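Local atomic coordinates of endonuclease PI-MtuI (Mycobacterium tuberculosis, PDB entry 2IMZ), a protein that probably excises itself from the RecA precursor by protein splicing, joining the flanking segments. Residues A[70-79]-A[83-94]. The protein carries 1 engineered substitution. Residues are numbered along the deposited sequence; the frame is centred on the assembly and turned at random.
Sequences TPDHKVLTEY and AAGELRKGDRVA
The carbonyl oxygen His73 O takes the N-H of Ala84 at 2.7 Å, and the CA-H of Ala83 also leans on it. Two residues back, Pro71 O receives Gly85 N at 2.8 Å. Together these bonds tie the type I turn of Thr70 to His73 to the short 3-10 turn 84-86. Packing is close here: Pro71 CB lies 3.9 Å from Gly85 CA.

Further along, Val75 points into the bend of 83-94 and is met from three directions. Val75 CG1, anti to the backbone N (chi1 177°), reaches Val93 CG1 at 3.9 Å; Val75 CG2 meets the methyl of Ala84; and Leu87 CD1 comes up against Val75 CB at 4.0 Å. Val164 and Leu59 extend this apolar cluster. Strands 74-77 and 92-94 then cross almost at right angles (99°), pinned by Ala94 N to Leu76 O at 3.0 Å, while Leu76 CD2 rests on Ala94 CB. At the outer end, Arg92 NE gives a weak hydrogen bond to Glu78 OE2 at 3.3 Å, part of a salt bridge whose shorter side, through Glu78 OE1, is less sure in the model.

On the Thr70 side, Thr70 OG1 and His73 ND1 both hydrogen-bond the nitrogen of the oxidised first residue, the sulfinic form of Cys1. The threonine and histidine fit the TxxH motif of the intein splicing site, set within the all-beta Hint fold.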
ATOM      1  N   THR A  70       3.643  -0.622  12.427  1.00 14.62           N
ATOM      2  CA  THR A  70       4.828   0.211  12.312  1.00 14.90           C
ATOM      3  C   THR A  70       4.316   1.643  12.261  1.00 16.13           C
ATOM      4  O   THR A  70       3.227   1.902  11.749  1.00 14.78           O
ATOM      5  CB  THR A  70       5.607  -0.103  11.025  1.00 16.00           C
ATOM      6  OG1 THR A  70       4.733   0.015   9.896  1.00 15.90           O
ATOM      7  CG2 THR A  70       6.180  -1.514  11.085  1.00 15.61           C
ATOM      8  N   PRO A  71       5.086   2.597  12.802  1.00 17.51           N
ATOM      9  CA  PRO A  71       4.630   3.990  12.781  1.00 18.34           C
ATOM     10  C   PRO A  71       4.307   4.557  11.397  1.00 18.16           C
ATOM     11  O   PRO A  71       3.556   5.526  11.282  1.00 18.95           O
ATOM     12  CB  PRO A  71       5.768   4.741  13.480  1.00 19.74           C
ATOM     13  CG  PRO A  71       6.961   3.853  13.279  1.00 21.25           C
ATOM     14  CD  PRO A  71       6.395   2.473  13.464  1.00 19.29           C
ATOM     15  N   ASP A  72       4.853   3.950  10.347  1.00 16.60           N
ATOM     16  CA  ASP A  72       4.603   4.443   8.998  1.00 18.36           C
ATOM     17  C   ASP A  72       3.431   3.755   8.307  1.00 17.11           C
ATOM     18  O   ASP A  72       3.138   4.041   7.148  1.00 18.28           O
ATOM     19  CB  ASP A  72       5.866   4.304   8.141  1.00 20.28           C
ATOM     20  CG  ASP A  72       6.208   2.864   7.830  1.00 24.43           C
ATOM     21  OD1 ASP A  72       6.013   1.999   8.707  1.00 24.56           O
ATOM     22  OD2 ASP A  72       6.690   2.600   6.711  1.00 29.77           O
ATOM     23  N   HIS A  73       2.752   2.853   9.008  1.00 15.00           N
ATOM     24  CA  HIS A  73       1.618   2.175   8.395  1.00 14.76           C
ATOM     25  C   HIS A  73       0.451   3.153   8.289  1.00 14.24           C
ATOM     26  O   HIS A  73       0.119   3.836   9.257  1.00 15.06           O
ATOM     27  CB  HIS A  73       1.189   0.965   9.220  1.00 14.52           C
ATOM     28  CG  HIS A  73       0.377  -0.021   8.442  1.00 15.20           C
ATOM     29  ND1 HIS A  73       0.934  -1.127   7.839  1.00 14.04           N
ATOM     30  CD2 HIS A  73      -0.936  -0.030   8.106  1.00 13.25           C
ATOM     31  CE1 HIS A  73       0.001  -1.776   7.163  1.00 14.49           C
ATOM     32  NE2 HIS A  73      -1.143  -1.129   7.308  1.00 13.48           N
ATOM     33  N   LYS A  74      -0.169   3.220   7.114  1.00 13.06           N
ATOM     34  CA  LYS A  74      -1.288   4.134   6.901  1.00 14.37           C
ATOM     35  C   LYS A  74      -2.615   3.613   7.437  1.00 13.05           C
ATOM     36  O   LYS A  74      -2.985   2.460   7.213  1.00 11.96           O
ATOM     37  CB  LYS A  74      -1.445   4.459   5.412  1.00 15.61           C
ATOM     38  CG  LYS A  74      -0.386   5.397   4.855  1.00 23.02           C
ATOM     39  CD  LYS A  74       0.915   4.678   4.592  1.00 27.57           C
ATOM     40  CE  LYS A  74       1.878   5.584   3.847  1.00 31.03           C
ATOM     41  NZ  LYS A  74       1.249   6.157   2.632  1.00 32.34           N
ATOM     42  N   VAL A  75      -3.322   4.494   8.142  1.00 13.13           N
ATOM     43  CA  VAL A  75      -4.614   4.194   8.747  1.00 12.93           C
ATOM     44  C   VAL A  75      -5.648   5.146   8.155  1.00 14.95           C
ATOM     45  O   VAL A  75      -5.363   6.324   7.944  1.00 15.00           O
ATOM     46  CB  VAL A  75      -4.550   4.391  10.281  1.00 13.82           C
ATOM     47  CG1 VAL A  75      -5.918   4.148  10.911  1.00 14.54           C
ATOM     48  CG2 VAL A  75      -3.511   3.452  10.875  1.00 14.07           C
ATOM     49  N   LEU A  76      -6.843   4.638   7.874  1.00 14.50           N
ATOM     50  CA  LEU A  76      -7.883   5.477   7.296  1.00 15.25           C
ATOM     51  C   LEU A  76      -8.578   6.327   8.349  1.00 17.16           C
ATOM     52  O   LEU A  76      -8.995   5.824   9.392  1.00 16.87           O
ATOM     53  CB  LEU A  76      -8.922   4.625   6.564  1.00 15.75           C
ATOM     54  CG  LEU A  76     -10.011   5.421   5.830  1.00 16.38           C
ATOM     55  CD1 LEU A  76      -9.374   6.294   4.745  1.00 17.28           C
ATOM     56  CD2 LEU A  76     -11.017   4.468   5.218  1.00 15.29           C
ATOM     57  N   THR A  77      -8.685   7.622   8.066  1.00 19.89           N
ATOM     58  CA  THR A  77      -9.344   8.570   8.960  1.00 22.21           C
ATOM     59  C   THR A  77     -10.292   9.406   8.107  1.00 25.68           C
ATOM     60  O   THR A  77     -10.266   9.323   6.878  1.00 24.65           O
ATOM     61  CB  THR A  77      -8.336   9.519   9.643  1.00 24.05           C
ATOM     62  OG1 THR A  77      -7.822  10.450   8.680  1.00 23.00           O
ATOM     63  CG2 THR A  77      -7.178   8.728  10.246  1.00 23.10           C
ATOM     64  N   GLU A  78     -11.125  10.213   8.752  1.00 28.42           N
ATOM     65  CA  GLU A  78     -12.071  11.051   8.025  1.00 32.27           C
ATOM     66  C   GLU A  78     -11.345  12.121   7.215  1.00 33.37           C
ATOM     67  O   GLU A  78     -11.954  12.825   6.408  1.00 34.29           O
ATOM     68  CB  GLU A  78     -13.052  11.696   9.005  1.00 33.98           C
ATOM     69  CG  GLU A  78     -12.380  12.388  10.171  1.00 37.02           C
ATOM     70  CD  GLU A  78     -13.249  12.413  11.412  1.00 39.51           C
ATOM     71  OE1 GLU A  78     -12.743  12.819  12.478  1.00 39.75           O
ATOM     72  OE2 GLU A  78     -14.435  12.028  11.322  1.00 41.00           O
ATOM     73  N   TYR A  79     -10.037  12.227   7.423  1.00 33.52           N
ATOM     74  CA  TYR A  79      -9.227  13.210   6.713  1.00 33.93           C
ATOM     75  C   TYR A  79      -8.296  12.541   5.708  1.00 32.36           C
ATOM     76  O   TYR A  79      -7.401  13.180   5.152  1.00 33.16           O
ATOM     77  CB  TYR A  79      -8.421  14.029   7.720  1.00 36.88           C
ATOM     78  CG  TYR A  79      -9.296  14.690   8.759  1.00 39.64           C
ATOM     79  CD1 TYR A  79     -10.290  15.596   8.383  1.00 41.59           C
ATOM     80  CD2 TYR A  79      -9.160  14.387  10.115  1.00 41.36           C
ATOM     81  CE1 TYR A  79     -11.129  16.183   9.327  1.00 43.16           C
ATOM     82  CE2 TYR A  79      -9.996  14.970  11.069  1.00 43.53           C
ATOM     83  CZ  TYR A  79     -10.978  15.867  10.666  1.00 44.08           C
ATOM     84  OH  TYR A  79     -11.815  16.442  11.594  1.00 46.10           O
ATOM     85  N   ALA A  83      -0.304   8.310   8.892  1.00 18.19           N
ATOM     86  CA  ALA A  83       0.647   7.351   9.434  1.00 16.82           C
ATOM     87  C   ALA A  83       0.251   7.036  10.875  1.00 17.80           C
ATOM     88  O   ALA A  83      -0.032   7.938  11.663  1.00 18.04           O
ATOM     89  CB  ALA A  83       2.057   7.928   9.386  1.00 18.92           C
ATOM     90  N   ALA A  84       0.231   5.754  11.218  1.00 15.94           N
ATOM     91  CA  ALA A  84      -0.154   5.336  12.560  1.00 16.06           C
ATOM     92  C   ALA A  84       0.607   6.100  13.640  1.00 17.99           C
ATOM     93  O   ALA A  84       0.027   6.500  14.648  1.00 17.25           O
ATOM     94  CB  ALA A  84       0.073   3.839  12.720  1.00 15.44           C
ATOM     95  N   GLY A  85       1.900   6.309  13.413  1.00 19.09           N
ATOM     96  CA  GLY A  85       2.732   7.005  14.382  1.00 20.67           C
ATOM     97  C   GLY A  85       2.385   8.461  14.638  1.00 21.00           C
ATOM     98  O   GLY A  85       2.912   9.068  15.572  1.00 21.61           O
ATOM     99  N   GLU A  86       1.503   9.025  13.818  1.00 20.75           N
ATOM    100  CA  GLU A  86       1.100  10.418  13.972  1.00 21.97           C
ATOM    101  C   GLU A  86      -0.243  10.563  14.682  1.00 21.58           C
ATOM    102  O   GLU A  86      -0.651  11.668  15.041  1.00 20.80           O
ATOM    103  CB  GLU A  86       1.042  11.090  12.603  1.00 24.56           C
ATOM    104  CG  GLU A  86       2.404  11.181  11.930  1.00 30.64           C
ATOM    105  CD  GLU A  86       2.315  11.639  10.490  1.00 34.26           C
ATOM    106  OE1 GLU A  86       1.715  12.705  10.239  1.00 37.20           O
ATOM    107  OE2 GLU A  86       2.853  10.932   9.609  1.00 38.61           O
ATOM    108  N   LEU A  87      -0.926   9.442  14.889  1.00 20.27           N
ATOM    109  CA  LEU A  87      -2.221   9.463  15.556  1.00 19.47           C
ATOM    110  C   LEU A  87      -2.073   9.617  17.064  1.00 19.21           C
ATOM    111  O   LEU A  87      -1.122   9.118  17.667  1.00 19.73           O
ATOM    112  CB  LEU A  87      -3.000   8.190  15.227  1.00 18.94           C
ATOM    113  CG  LEU A  87      -3.268   8.026  13.730  1.00 18.20           C
ATOM    114  CD1 LEU A  87      -3.970   6.706  13.475  1.00 19.04           C
ATOM    115  CD2 LEU A  87      -4.110   9.190  13.230  1.00 20.63           C
ATOM    116  N   ARG A  88      -3.028  10.317  17.665  1.00 19.40           N
ATOM    117  CA  ARG A  88      -3.009  10.559  19.100  1.00 19.20           C
ATOM    118  C   ARG A  88      -4.338  10.206  19.739  1.00 18.59           C
ATOM    119  O   ARG A  88      -5.344  10.011  19.058  1.00 17.70           O
ATOM    120  CB  ARG A  88      -2.698  12.035  19.374  1.00 21.39           C
ATOM    121  CG  ARG A  88      -1.335  12.485  18.877  1.00 25.35           C
ATOM    122  CD  ARG A  88      -0.217  11.928  19.742  1.00 27.09           C
ATOM    123  NE  ARG A  88       1.098  12.346  19.261  1.00 31.20           N
ATOM    124  CZ  ARG A  88       1.728  11.804  18.224  1.00 34.21           C
ATOM    125  NH1 ARG A  88       1.167  10.808  17.548  1.00 33.85           N
ATOM    126  NH2 ARG A  88       2.917  12.262  17.857  1.00 35.27           N
ATOM    127  N   LYS A  89      -4.329  10.133  21.063  1.00 17.66           N
ATOM    128  CA  LYS A  89      -5.528   9.830  21.817  1.00 16.52           C
ATOM    129  C   LYS A  89      -6.613  10.824  21.419  1.00 16.51           C
ATOM    130  O   LYS A  89      -6.368  12.030  21.353  1.00 17.70           O
ATOM    131  CB  LYS A  89      -5.228   9.937  23.310  1.00 17.98           C
ATOM    132  CG  LYS A  89      -6.427   9.755  24.202  1.00 19.00           C
ATOM    133  CD  LYS A  89      -6.000   9.797  25.655  1.00 20.95           C
ATOM    134  CE  LYS A  89      -7.185   9.653  26.580  1.00 21.99           C
ATOM    135  NZ  LYS A  89      -6.727   9.528  27.986  1.00 24.39           N
ATOM    136  N   GLY A  90      -7.807  10.314  21.138  1.00 14.97           N
ATOM    137  CA  GLY A  90      -8.903  11.181  20.744  1.00 16.15           C
ATOM    138  C   GLY A  90      -9.137  11.263  19.246  1.00 15.10           C
ATOM    139  O   GLY A  90     -10.233  11.614  18.808  1.00 16.64           O
ATOM    140  N   ASP A  91      -8.114  10.961  18.452  1.00 15.55           N
ATOM    141  CA  ASP A  91      -8.269  10.997  17.004  1.00 15.65           C
ATOM    142  C   ASP A  91      -9.214   9.879  16.598  1.00 15.49           C
ATOM    143  O   ASP A  91      -9.233   8.821  17.229  1.00 14.92           O
ATOM    144  CB  ASP A  91      -6.925  10.799  16.300  1.00 17.55           C
ATOM    145  CG  ASP A  91      -6.023  12.009  16.409  1.00 20.02           C
ATOM    146  OD1 ASP A  91      -6.546  13.123  16.631  1.00 22.51           O
ATOM    147  OD2 ASP A  91      -4.794  11.846  16.255  1.00 19.31           O
ATOM    148  N   ARG A  92      -9.995  10.109  15.549  1.00 15.94           N
ATOM    149  CA  ARG A  92     -10.928   9.098  15.082  1.00 15.47           C
ATOM    150  C   ARG A  92     -10.358   8.314  13.905  1.00 15.64           C
ATOM    151  O   ARG A  92      -9.632   8.859  13.066  1.00 14.49           O
ATOM    152  CB  ARG A  92     -12.264   9.744  14.688  1.00 18.18           C
ATOM    153  CG  ARG A  92     -13.004  10.376  15.865  1.00 21.62           C
ATOM    154  CD  ARG A  92     -14.382  10.901  15.473  1.00 25.87           C
ATOM    155  NE  ARG A  92     -14.324  12.072  14.604  1.00 30.96           N
ATOM    156  CZ  ARG A  92     -13.896  13.274  14.983  1.00 33.11           C
ATOM    157  NH1 ARG A  92     -13.479  13.477  16.225  1.00 34.86           N
ATOM    158  NH2 ARG A  92     -13.894  14.281  14.120  1.00 35.14           N
ATOM    159  N   VAL A  93     -10.667   7.024  13.871  1.00 13.18           N
ATOM    160  CA  VAL A  93     -10.213   6.156  12.792  1.00 12.38           C
ATOM    161  C   VAL A  93     -11.421   5.408  12.256  1.00 12.87           C
ATOM    162  O   VAL A  93     -12.416   5.242  12.958  1.00 15.29           O
ATOM    163  CB  VAL A  93      -9.141   5.136  13.269  1.00 12.48           C
ATOM    164  CG1 VAL A  93      -7.895   5.878  13.744  1.00 13.63           C
ATOM    165  CG2 VAL A  93      -9.695   4.251  14.375  1.00 15.03           C
ATOM    166  N   ALA A  94     -11.341   4.973  11.003  1.00 11.88           N
ATOM    167  CA  ALA A  94     -12.442   4.245  10.379  1.00 13.68           C
ATOM    168  C   ALA A  94     -12.601   2.858  10.995  1.00 14.36           C
ATOM    169  O   ALA A  94     -11.655   2.069  11.017  1.00 13.41           O
ATOM    170  CB  ALA A  94     -12.200   4.125   8.877  1.00 12.73           C
TER
HETATM  171  O   HOH W   1      -9.804  12.817  14.367  1.00 26.82           O